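Putative oxidoreductase (Gluconobacter oxydans, PDB 3WJ7) probably catalyses nicotinamide-cofactor-dependent oxidation or reduction of carbonyl compounds such as aldehydes, as a short-chain dehydrogenase/reductase. Local coordinates at residues 82-87 with 122-127; 23-28 with 182-187; 178-183 with 237-242. One frame throughout, in Å; residues are numbered along the deposited sequence.

Contact 1: residues 82-87 with 122-127; sequences FHVAAD and IYCSSV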
ATOM      1  N   PHE A  82      23.431 -17.508   9.304  1.00 33.47           N
ATOM      2  CA  PHE A  82      22.173 -18.010   8.756  1.00 34.58           C
ATOM      3  C   PHE A  82      21.115 -16.918   8.873  1.00 33.51           C
ATOM      4  O   PHE A  82      20.681 -16.598   9.981  1.00 36.64           O
ATOM      5  CB  PHE A  82      21.709 -19.240   9.525  1.00 31.54           C
ATOM      6  CG  PHE A  82      22.528 -20.429   9.258  1.00 32.74           C
ATOM      7  CD1 PHE A  82      22.124 -21.362   8.321  1.00 35.30           C
ATOM      8  CD2 PHE A  82      23.747 -20.614   9.920  1.00 33.50           C
ATOM      9  CE1 PHE A  82      22.910 -22.505   8.058  1.00 37.26           C
ATOM     10  CE2 PHE A  82      24.537 -21.726   9.653  1.00 35.06           C
ATOM     11  CZ  PHE A  82      24.118 -22.684   8.733  1.00 35.51           C
ATOM     12  N   HIS A  83      20.702 -16.354   7.753  1.00 30.15           N
ATOM     13  CA  HIS A  83      19.654 -15.336   7.771  1.00 31.61           C
ATOM     14  C   HIS A  83      18.338 -16.005   7.488  1.00 31.09           C
ATOM     15  O   HIS A  83      18.078 -16.354   6.364  1.00 31.21           O
ATOM     16  CB  HIS A  83      19.888 -14.256   6.707  1.00 30.14           C
ATOM     17  CG  HIS A  83      18.840 -13.181   6.712  1.00 35.42           C
ATOM     18  ND1 HIS A  83      18.010 -12.956   7.795  1.00 34.77           N
ATOM     19  CD2 HIS A  83      18.498 -12.258   5.777  1.00 34.27           C
ATOM     20  CE1 HIS A  83      17.202 -11.951   7.522  1.00 33.12           C
ATOM     21  NE2 HIS A  83      17.478 -11.514   6.304  1.00 33.94           N
ATOM     22  N   VAL A  84      17.519 -16.209   8.496  1.00 32.04           N
ATOM     23  CA  VAL A  84      16.195 -16.753   8.239  1.00 36.68           C
ATOM     24  C   VAL A  84      15.100 -15.698   8.536  1.00 39.88           C
ATOM     25  O   VAL A  84      15.134 -15.049   9.564  1.00 43.11           O
ATOM     26  CB  VAL A  84      15.932 -18.017   9.073  1.00 35.24           C
ATOM     27  CG1 VAL A  84      14.618 -18.666   8.614  1.00 33.36           C
ATOM     28  CG2 VAL A  84      17.116 -18.990   8.994  1.00 30.02           C
ATOM     29  N   ALA A  85      14.153 -15.506   7.625  1.00 48.70           N
ATOM     30  CA  ALA A  85      13.034 -14.550   7.835  1.00 53.72           C
ATOM     31  C   ALA A  85      12.349 -14.745   9.193  1.00 59.61           C
ATOM     32  O   ALA A  85      12.073 -15.875   9.595  1.00 55.34           O
ATOM     33  CB  ALA A  85      12.020 -14.693   6.719  1.00 54.58           C
ATOM     34  N   ALA A  86      12.096 -13.646   9.909  1.00 75.16           N
ATOM     35  CA  ALA A  86      11.481 -13.697  11.257  1.00 82.35           C
ATOM     36  C   ALA A  86      10.143 -14.472  11.243  1.00 86.42           C
ATOM     37  O   ALA A  86       9.919 -15.402  12.041  1.00 74.38           O
ATOM     38  CB  ALA A  86      11.287 -12.283  11.809  1.00 83.49           C
ATOM     39  N   ASP A  87       9.268 -14.073  10.320  1.00 87.36           N
ATOM     40  CA  ASP A  87       8.037 -14.798  10.047  1.00 86.23           C
ATOM     41  C   ASP A  87       8.055 -15.417   8.645  1.00 86.16           C
ATOM     42  O   ASP A  87       9.036 -15.321   7.893  1.00 72.47           O
ATOM     43  CB  ASP A  87       6.818 -13.878  10.169  1.00 80.28           C
ATOM     44  CG  ASP A  87       7.067 -12.700  11.069  1.00 85.68           C
ATOM     45  OD1 ASP A  87       7.066 -12.887  12.311  1.00 83.88           O
ATOM     46  OD2 ASP A  87       7.263 -11.584  10.530  1.00 85.73           O
ATOM     47  N   ILE A 122      24.494 -18.009   4.876  1.00 31.23           N
ATOM     48  CA  ILE A 122      23.463 -18.789   4.223  1.00 30.94           C
ATOM     49  C   ILE A 122      22.170 -18.014   4.308  1.00 34.74           C
ATOM     50  O   ILE A 122      21.674 -17.687   5.413  1.00 33.87           O
ATOM     51  CB  ILE A 122      23.285 -20.123   4.899  1.00 32.65           C
ATOM     52  CG1 ILE A 122      24.522 -20.978   4.658  1.00 33.48           C
ATOM     53  CG2 ILE A 122      22.025 -20.858   4.405  1.00 31.26           C
ATOM     54  CD1 ILE A 122      24.454 -21.991   5.746  1.00 35.25           C
ATOM     55  N   TYR A 123      21.634 -17.700   3.133  1.00 35.01           N
ATOM     56  CA  TYR A 123      20.454 -16.914   3.045  1.00 34.14           C
ATOM     57  C   TYR A 123      19.239 -17.792   2.784  1.00 36.40           C
ATOM     58  O   TYR A 123      19.182 -18.544   1.773  1.00 35.80           O
ATOM     59  CB  TYR A 123      20.586 -15.879   1.948  1.00 34.63           C
ATOM     60  CG  TYR A 123      19.298 -15.106   1.802  1.00 34.63           C
ATOM     61  CD1 TYR A 123      18.758 -14.426   2.884  1.00 35.01           C
ATOM     62  CD2 TYR A 123      18.589 -15.132   0.628  1.00 34.28           C
ATOM     63  CE1 TYR A 123      17.570 -13.731   2.782  1.00 34.93           C
ATOM     64  CE2 TYR A 123      17.400 -14.443   0.502  1.00 35.25           C
ATOM     65  CZ  TYR A 123      16.906 -13.747   1.587  1.00 35.65           C
ATOM     66  OH  TYR A 123      15.753 -13.076   1.464  1.00 35.50           O
ATOM     67  N   CYS A 124      18.256 -17.686   3.687  1.00 35.77           N
ATOM     68  CA  CYS A 124      17.023 -18.423   3.523  1.00 31.17           C
ATOM     69  C   CYS A 124      16.073 -17.638   2.696  1.00 29.99           C
ATOM     70  O   CYS A 124      15.645 -16.561   3.076  1.00 32.42           O
ATOM     71  CB  CYS A 124      16.404 -18.794   4.843  1.00 32.46           C
ATOM     72  SG  CYS A 124      15.200 -20.164   4.655  1.00 43.00           S
ATOM     73  N   SER A 125      15.734 -18.156   1.529  1.00 29.40           N
ATOM     74  CA  SER A 125      14.829 -17.426   0.652  1.00 27.46           C
ATOM     75  C   SER A 125      13.635 -18.309   0.449  1.00 28.30           C
ATOM     76  O   SER A 125      13.192 -18.912   1.397  1.00 30.79           O
ATOM     77  CB  SER A 125      15.555 -17.122  -0.628  1.00 28.64           C
ATOM     78  OG  SER A 125      14.716 -16.867  -1.709  1.00 30.78           O
ATOM     79  N   SER A 126      13.087 -18.469  -0.741  1.00 28.77           N
ATOM     80  CA  SER A 126      11.913 -19.330  -0.802  1.00 29.00           C
ATOM     81  C   SER A 126      11.594 -19.623  -2.221  1.00 29.32           C
ATOM     82  O   SER A 126      12.018 -18.878  -3.119  1.00 28.86           O
ATOM     83  CB  SER A 126      10.726 -18.656  -0.108  1.00 29.59           C
ATOM     84  OG  SER A 126       9.500 -19.087  -0.646  1.00 32.64           O
ATOM     85  N   VAL A 127      10.845 -20.701  -2.455  1.00 29.60           N
ATOM     86  CA  VAL A 127      10.382 -20.929  -3.827  1.00 31.35           C
ATOM     87  C   VAL A 127       9.520 -19.759  -4.339  1.00 33.23           C
ATOM     88  O   VAL A 127       9.353 -19.615  -5.565  1.00 37.47           O
ATOM     89  CB  VAL A 127       9.640 -22.262  -4.024  1.00 29.56           C
ATOM     90  CG1 VAL A 127      10.588 -23.416  -3.785  1.00 29.04           C
ATOM     91  CG2 VAL A 127       8.379 -22.347  -3.153  1.00 27.21           C
TER

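Contact 2: residues 23-28 with 182-187; sequences GFVGSA and STPVGP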
ATOM      1  N   GLY A  23      11.031 -18.136  14.879  1.00 36.03           N
ATOM      2  CA  GLY A  23      10.110 -18.698  13.911  1.00 32.40           C
ATOM      3  C   GLY A  23      10.133 -20.227  13.784  1.00 34.36           C
ATOM      4  O   GLY A  23      10.920 -20.942  14.424  1.00 33.15           O
ATOM      5  N   PHE A  24       9.208 -20.706  12.963  1.00 34.21           N
ATOM      6  CA  PHE A  24       8.988 -22.091  12.684  1.00 34.62           C
ATOM      7  C   PHE A  24      10.248 -22.684  12.050  1.00 35.64           C
ATOM      8  O   PHE A  24      10.801 -23.655  12.570  1.00 42.02           O
ATOM      9  CB  PHE A  24       7.749 -22.208  11.780  1.00 33.64           C
ATOM     10  CG  PHE A  24       7.304 -23.618  11.526  1.00 38.40           C
ATOM     11  CD1 PHE A  24       7.273 -24.566  12.566  1.00 35.60           C
ATOM     12  CD2 PHE A  24       6.893 -24.023  10.224  1.00 39.52           C
ATOM     13  CE1 PHE A  24       6.862 -25.891  12.293  1.00 37.82           C
ATOM     14  CE2 PHE A  24       6.477 -25.348   9.980  1.00 36.42           C
ATOM     15  CZ  PHE A  24       6.461 -26.275  11.014  1.00 34.19           C
ATOM     16  N   VAL A  25      10.731 -22.079  10.969  1.00 34.85           N
ATOM     17  CA  VAL A  25      11.967 -22.535  10.322  1.00 34.78           C
ATOM     18  C   VAL A  25      13.266 -22.162  11.064  1.00 34.58           C
ATOM     19  O   VAL A  25      14.162 -23.004  11.216  1.00 33.21           O
ATOM     20  CB  VAL A  25      12.074 -22.027   8.878  1.00 30.96           C
ATOM     21  CG1 VAL A  25      13.429 -22.427   8.310  1.00 30.20           C
ATOM     22  CG2 VAL A  25      10.916 -22.568   8.072  1.00 28.00           C
ATOM     23  N   GLY A  26      13.347 -20.913  11.503  1.00 32.75           N
ATOM     24  CA  GLY A  26      14.486 -20.420  12.243  1.00 35.61           C
ATOM     25  C   GLY A  26      14.813 -21.312  13.431  1.00 41.08           C
ATOM     26  O   GLY A  26      15.993 -21.696  13.670  1.00 36.46           O
ATOM     27  N   SER A  27      13.791 -21.689  14.189  1.00 40.63           N
ATOM     28  CA  SER A  27      14.159 -22.498  15.348  1.00 40.51           C
ATOM     29  C   SER A  27      14.505 -23.917  14.973  1.00 39.57           C
ATOM     30  O   SER A  27      15.340 -24.554  15.623  1.00 40.77           O
ATOM     31  CB  SER A  27      13.145 -22.431  16.482  1.00 39.12           C
ATOM     32  OG  SER A  27      12.029 -23.191  16.184  1.00 35.71           O
ATOM     33  N   ALA A  28      13.904 -24.431  13.916  1.00 36.06           N
ATOM     34  CA  ALA A  28      14.268 -25.781  13.581  1.00 34.53           C
ATOM     35  C   ALA A  28      15.697 -25.803  13.009  1.00 36.16           C
ATOM     36  O   ALA A  28      16.453 -26.737  13.275  1.00 36.79           O
ATOM     37  CB  ALA A  28      13.269 -26.397  12.643  1.00 33.46           C
ATOM     38  N   SER A 182      10.414 -24.896   0.100  1.00 37.61           N
ATOM     39  CA  SER A 182       9.050 -24.870  -0.392  1.00 36.01           C
ATOM     40  C   SER A 182       8.163 -24.551   0.814  1.00 35.11           C
ATOM     41  O   SER A 182       8.507 -23.705   1.633  1.00 40.42           O
ATOM     42  CB  SER A 182       8.671 -26.213  -1.030  1.00 36.93           C
ATOM     43  OG  SER A 182       8.769 -27.293  -0.100  1.00 39.82           O
ATOM     44  N   THR A 183       7.041 -25.229   0.965  1.00 32.74           N
ATOM     45  CA  THR A 183       6.167 -24.906   2.069  1.00 30.85           C
ATOM     46  C   THR A 183       6.250 -25.893   3.228  1.00 31.32           C
ATOM     47  O   THR A 183       5.824 -27.023   3.120  1.00 31.03           O
ATOM     48  CB  THR A 183       4.731 -24.478   1.621  1.00 32.22           C
ATOM     49  OG1 THR A 183       3.714 -25.096   2.438  1.00 33.18           O
ATOM     50  CG2 THR A 183       4.483 -24.679   0.157  1.00 28.63           C
ATOM     51  N   PRO A 184       6.865 -25.461   4.341  1.00 33.39           N
ATOM     52  CA  PRO A 184       7.237 -26.415   5.379  1.00 30.95           C
ATOM     53  C   PRO A 184       6.087 -26.726   6.299  1.00 32.56           C
ATOM     54  O   PRO A 184       5.385 -25.841   6.710  1.00 30.61           O
ATOM     55  CB  PRO A 184       8.283 -25.676   6.161  1.00 33.06           C
ATOM     56  CG  PRO A 184       7.890 -24.225   6.028  1.00 33.42           C
ATOM     57  CD  PRO A 184       7.321 -24.084   4.645  1.00 31.95           C
ATOM     58  N   VAL A 185       5.922 -28.008   6.613  1.00 34.56           N
ATOM     59  CA  VAL A 185       4.901 -28.488   7.504  1.00 34.23           C
ATOM     60  C   VAL A 185       5.636 -29.359   8.496  1.00 37.98           C
ATOM     61  O   VAL A 185       6.687 -29.923   8.179  1.00 43.47           O
ATOM     62  CB  VAL A 185       3.876 -29.311   6.711  1.00 32.32           C
ATOM     63  CG1 VAL A 185       2.928 -30.069   7.590  1.00 28.15           C
ATOM     64  CG2 VAL A 185       3.126 -28.401   5.771  1.00 31.36           C
ATOM     65  N   GLY A 186       5.117 -29.444   9.707  1.00 38.18           N
ATOM     66  CA  GLY A 186       5.672 -30.352  10.688  1.00 41.56           C
ATOM     67  C   GLY A 186       5.275 -30.034  12.102  1.00 42.89           C
ATOM     68  O   GLY A 186       4.311 -29.277  12.330  1.00 47.56           O
ATOM     69  N   PRO A 187       6.006 -30.602  13.064  1.00 42.64           N
ATOM     70  CA  PRO A 187       5.646 -30.374  14.460  1.00 45.61           C
ATOM     71  C   PRO A 187       6.100 -29.004  14.904  1.00 46.14           C
ATOM     72  O   PRO A 187       6.888 -28.363  14.214  1.00 52.39           O
ATOM     73  CB  PRO A 187       6.392 -31.493  15.205  1.00 46.43           C
ATOM     74  CG  PRO A 187       7.542 -31.831  14.335  1.00 44.09           C
ATOM     75  CD  PRO A 187       7.038 -31.636  12.921  1.00 44.88           C
TER

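Contact 3: residues 178-183 with 237-242; sequences IVNPST and GEKYIL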
ATOM      1  N   ILE A 178      22.465 -19.404  -1.282  1.00 37.10           N
ATOM      2  CA  ILE A 178      21.009 -19.280  -1.159  1.00 33.65           C
ATOM      3  C   ILE A 178      20.257 -20.615  -1.177  1.00 35.55           C
ATOM      4  O   ILE A 178      20.453 -21.481  -2.042  1.00 37.21           O
ATOM      5  CB  ILE A 178      20.408 -18.419  -2.283  1.00 34.22           C
ATOM      6  CG1 ILE A 178      21.153 -17.099  -2.383  1.00 34.23           C
ATOM      7  CG2 ILE A 178      18.881 -18.231  -2.087  1.00 33.21           C
ATOM      8  CD1 ILE A 178      20.691 -16.231  -3.548  1.00 38.03           C
ATOM      9  N   VAL A 179      19.296 -20.689  -0.272  1.00 34.23           N
ATOM     10  CA  VAL A 179      18.423 -21.807  -0.078  1.00 32.05           C
ATOM     11  C   VAL A 179      16.971 -21.286  -0.319  1.00 34.81           C
ATOM     12  O   VAL A 179      16.626 -20.145   0.039  1.00 38.11           O
ATOM     13  CB  VAL A 179      18.775 -22.284   1.337  1.00 32.38           C
ATOM     14  CG1 VAL A 179      17.603 -22.519   2.253  1.00 30.60           C
ATOM     15  CG2 VAL A 179      19.810 -23.425   1.302  1.00 33.64           C
ATOM     16  N   ASN A 180      16.157 -22.091  -0.986  1.00 35.65           N
ATOM     17  CA  ASN A 180      14.777 -21.795  -1.327  1.00 35.08           C
ATOM     18  C   ASN A 180      13.864 -22.949  -0.830  1.00 35.70           C
ATOM     19  O   ASN A 180      13.546 -23.871  -1.573  1.00 36.57           O
ATOM     20  CB  ASN A 180      14.636 -21.654  -2.848  1.00 38.65           C
ATOM     21  CG  ASN A 180      15.542 -20.572  -3.449  1.00 42.30           C
ATOM     22  OD1 ASN A 180      15.074 -19.467  -3.773  1.00 44.87           O
ATOM     23  ND2 ASN A 180      16.825 -20.884  -3.629  1.00 38.41           N
ATOM     24  N   PRO A 181      13.453 -22.922   0.436  1.00 36.60           N
ATOM     25  CA  PRO A 181      12.489 -23.903   0.947  1.00 38.57           C
ATOM     26  C   PRO A 181      11.130 -23.783   0.241  1.00 37.81           C
ATOM     27  O   PRO A 181      10.772 -22.702  -0.205  1.00 36.20           O
ATOM     28  CB  PRO A 181      12.283 -23.478   2.394  1.00 40.44           C
ATOM     29  CG  PRO A 181      13.369 -22.493   2.706  1.00 41.14           C
ATOM     30  CD  PRO A 181      13.760 -21.870   1.415  1.00 39.29           C
ATOM     31  N   SER A 182      10.414 -24.896   0.100  1.00 37.61           N
ATOM     32  CA  SER A 182       9.050 -24.870  -0.392  1.00 36.01           C
ATOM     33  C   SER A 182       8.163 -24.551   0.814  1.00 35.11           C
ATOM     34  O   SER A 182       8.507 -23.705   1.633  1.00 40.42           O
ATOM     35  CB  SER A 182       8.671 -26.213  -1.030  1.00 36.93           C
ATOM     36  OG  SER A 182       8.769 -27.293  -0.100  1.00 39.82           O
ATOM     37  N   THR A 183       7.041 -25.229   0.965  1.00 32.74           N
ATOM     38  CA  THR A 183       6.167 -24.906   2.069  1.00 30.85           C
ATOM     39  C   THR A 183       6.250 -25.893   3.228  1.00 31.32           C
ATOM     40  O   THR A 183       5.824 -27.023   3.120  1.00 31.03           O
ATOM     41  CB  THR A 183       4.731 -24.478   1.621  1.00 32.22           C
ATOM     42  OG1 THR A 183       3.714 -25.096   2.438  1.00 33.18           O
ATOM     43  CG2 THR A 183       4.483 -24.679   0.157  1.00 28.63           C
ATOM     44  N   GLY A 237      27.169 -18.425  -4.316  1.00 45.22           N
ATOM     45  CA  GLY A 237      26.517 -17.903  -5.509  1.00 41.50           C
ATOM     46  C   GLY A 237      25.379 -18.760  -6.055  1.00 44.91           C
ATOM     47  O   GLY A 237      24.624 -18.317  -6.964  1.00 48.37           O
ATOM     48  N   GLU A 238      25.245 -19.976  -5.533  1.00 40.52           N
ATOM     49  CA  GLU A 238      24.221 -20.873  -5.995  1.00 42.06           C
ATOM     50  C   GLU A 238      22.979 -20.795  -5.102  1.00 41.97           C
ATOM     51  O   GLU A 238      23.071 -20.441  -3.912  1.00 38.64           O
ATOM     52  CB  GLU A 238      24.749 -22.307  -5.980  1.00 53.74           C
ATOM     53  CG  GLU A 238      26.002 -22.584  -6.826  1.00 60.61           C
ATOM     54  CD  GLU A 238      25.794 -22.326  -8.312  1.00 63.21           C
ATOM     55  OE1 GLU A 238      26.516 -21.460  -8.841  1.00 66.80           O
ATOM     56  OE2 GLU A 238      24.906 -22.958  -8.937  1.00 58.87           O
ATOM     57  N   LYS A 239      21.825 -21.106  -5.703  1.00 41.22           N
ATOM     58  CA  LYS A 239      20.552 -21.330  -5.012  1.00 41.35           C
ATOM     59  C   LYS A 239      20.273 -22.812  -4.969  1.00 41.93           C
ATOM     60  O   LYS A 239      20.554 -23.554  -5.932  1.00 42.63           O
ATOM     61  CB  LYS A 239      19.355 -20.786  -5.811  1.00 41.76           C
ATOM     62  CG  LYS A 239      19.354 -19.333  -6.234  1.00 40.54           C
ATOM     63  CD  LYS A 239      18.459 -19.265  -7.468  1.00 41.40           C
ATOM     64  CE  LYS A 239      17.789 -17.914  -7.662  1.00 40.90           C
ATOM     65  NZ  LYS A 239      17.769 -17.542  -9.113  1.00 44.43           N
ATOM     66  N   TYR A 240      19.601 -23.241  -3.915  1.00 40.67           N
ATOM     67  CA  TYR A 240      19.167 -24.629  -3.866  1.00 38.20           C
ATOM     68  C   TYR A 240      17.769 -24.725  -3.363  1.00 34.40           C
ATOM     69  O   TYR A 240      17.475 -24.267  -2.270  1.00 34.24           O
ATOM     70  CB  TYR A 240      20.095 -25.452  -2.956  1.00 42.51           C
ATOM     71  CG  TYR A 240      21.577 -25.371  -3.267  1.00 42.71           C
ATOM     72  CD1 TYR A 240      22.358 -24.302  -2.787  1.00 44.92           C
ATOM     73  CD2 TYR A 240      22.207 -26.368  -4.013  1.00 42.16           C
ATOM     74  CE1 TYR A 240      23.727 -24.226  -3.058  1.00 48.22           C
ATOM     75  CE2 TYR A 240      23.577 -26.304  -4.291  1.00 43.28           C
ATOM     76  CZ  TYR A 240      24.331 -25.246  -3.812  1.00 46.44           C
ATOM     77  OH  TYR A 240      25.673 -25.186  -4.076  1.00 49.01           O
ATOM     78  N   ILE A 241      16.885 -25.294  -4.172  1.00 35.76           N
ATOM     79  CA  ILE A 241      15.484 -25.553  -3.756  1.00 34.09           C
ATOM     80  C   ILE A 241      15.454 -26.633  -2.671  1.00 35.12           C
ATOM     81  O   ILE A 241      16.082 -27.668  -2.816  1.00 35.31           O
ATOM     82  CB  ILE A 241      14.620 -26.018  -4.950  1.00 33.54           C
ATOM     83  CG1 ILE A 241      14.403 -24.864  -5.922  1.00 34.34           C
ATOM     84  CG2 ILE A 241      13.264 -26.528  -4.484  1.00 36.37           C
ATOM     85  CD1 ILE A 241      14.171 -25.262  -7.351  1.00 32.67           C
ATOM     86  N   LEU A 242      14.737 -26.393  -1.584  1.00 35.70           N
ATOM     87  CA  LEU A 242      14.623 -27.379  -0.551  1.00 34.50           C
ATOM     88  C   LEU A 242      13.187 -27.808  -0.471  1.00 38.44           C
ATOM     89  O   LEU A 242      12.471 -27.379   0.415  1.00 42.54           O
ATOM     90  CB  LEU A 242      15.111 -26.824   0.780  1.00 31.73           C
ATOM     91  CG  LEU A 242      16.609 -26.463   0.948  1.00 33.87           C
ATOM     92  CD1 LEU A 242      16.909 -26.105   2.414  1.00 29.91           C
ATOM     93  CD2 LEU A 242      17.624 -27.545   0.420  1.00 32.12           C
TER

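Contact 1: residues 82-87 with 122-127
Phe-82 lays its ring alongside Ile-122, the two side chains leaving neighbouring parallel strands in the same direction. The ring atom CD1 of Phe-82 is 3.8 Å from CB of Ile-122, while the still shorter approach to the terminal methyl of Ile-122 is doubtful in the model. His-227 and Leu-231 of helix 220-233 pack onto Phe-82 from outside the pair, and an alanine in place of Phe-82 would probably leave one flank of Ile-122, and the side chains of His-227 and Leu-231, without the ring they pack on. The opposite face carries His-83 and Tyr-123. Both hold CG anti to the backbone N (chi1 -179° and 176°), which keeps the rings side by side with planes at 42°; CD2 of His-83 meets the edge of the tyrosine at CE1, 3.5 Å away. The imidazole is held at both nitrogens, ND1 by Thr-19 and NE2 by Thr-106, which fixes its rotation. Between the faces run two backbone hydrogen bonds, His-83 N to Ile-122 O (2.9 Å) and Cys-124 N to His-83 O (3.0 Å). Past them CB of Cys-124 sits 4.2 Å from CG1 of Val-84, and the cysteine side chain comes within about 3 Å of a bound mercury ion. Strand 78-83, helix 95-115 and strand 120-124 form the beta-alpha-beta unit joined here, a building block of the Rossmann fold.

Contact 2: residues 23-28 with 182-187
Phe-24, in the first turn of helix 24-35, turns the rim of its ring to the backbone of 184-187, and these edge contacts carry most of the meeting. With CG anti to the backbone N (chi1 -174°), the ring reaches away from the helix into the bend of the chain after strand 183-185. Its CE2 lies 3.5 Å from the carbonyl O of Pro-184, CZ is 3.7 Å from Gly-186 N, and CE1 points at the O of Pro-187, all three partners close to the ring plane. Ring hydrogens, slightly positive, thus probably face carbonyl oxygens on two sides of the rim. Gly-186 suits the bend: at its backbone angles a side chain would press on the carbonyl before it and on Pro-187.

Apolar packing is the smaller share. Val-25 and Pro-184 cross at about a right angle, CG2 of the valine 4.0 Å from CG of the proline, and CE2 of Phe-24 is 4.2 Å from CB of Pro-184. Val-220 and Val-223 of helix 220-233 continue this packing on Phe-24 and Val-25.

No hydrogen bond joins the two segments; within 23-28 the carbonyl O of Gly-23, at the N-cap, accepts both Ser-27 N (3.0 Å) and Ser-27 OG (3.1 Å), tying down the first turn.

Gly-23 and Gly-26 belong to the glycine-rich motif at the start of the first helix of Rossmann folds, which in relatives holds the dinucleotide pyrophosphate. The packing of Phe-24 and Val-25 against 184-187 is therefore consistent with one wall of the cofactor cleft in an extended short-chain dehydrogenase/reductase.

Contact 3: residues 178-183 with 237-242
Ile-178 starts the pairing at both ends of its backbone: its N gives a hydrogen bond to Glu-238 O (2.9 Å), and its O takes one from Tyr-240 N (2.7 Å). The second is bent, with 134° at the hydrogen, and the same oxygen also lies by CA of Lys-239 and, 3.5 Å from CD1 of Tyr-240, near the plane of that ring at its edge.

Val-179 sends its side chain to the other face, where CG1 lies 3.7 Å from CD1 of Leu-242. The two side chains cross obliquely; Leu-242 places CG beside its own backbone N (chi1 -66°), which swings the leucine back along the strand to the valine.

Asn-180 repeats the pattern of Ile-178, donating from N to Tyr-240 O (2.8 Å) and accepting Leu-242 N at its O (2.8 Å).

Pro-181 has no N-H to give, yet the ladder loses nothing, because this strand bonds 238-242 through residues 178, 180 and 182. Its CA makes a C-H contact with the O of Leu-242.

Ser-182 closes the series, its N bonding to Leu-242 O at 3.2 Å; its hydroxyl bonds instead to Asn-216.

The strands run parallel, and 178-181 has a neighbour on its other edge too, since Val-179 bonds to Tyr-123 and Ser-125. Helix 220-233 packs on the face of Val-179, Pro-181 and Leu-242 through Val-223, His-227 and Ala-230, while helix 153-172 covers Ile-178 with Val-165 and Leu-166.

Overall arrangement
All three contacts are buried, and contacts 1 and 3 are neighbours in one sheet: Val-179 N and Ser-125 N probably continue the hydrogen bonding from strand 120-124 to strand 176-185. Both are parallel strand pairs held by backbone ladders, but contact 3 has five bonds and contact 1 two, the latter adding an aromatic pair on one face. Contact 2 shares Ser-182 and Thr-183 with contact 3, yet has no hydrogen bond across it; a helix start leans on the same strand further along, by ring edge and apolar packing. Val-84 touches Val-25, linking contacts 1 and 2. Residues of all three lie near one mercury ion.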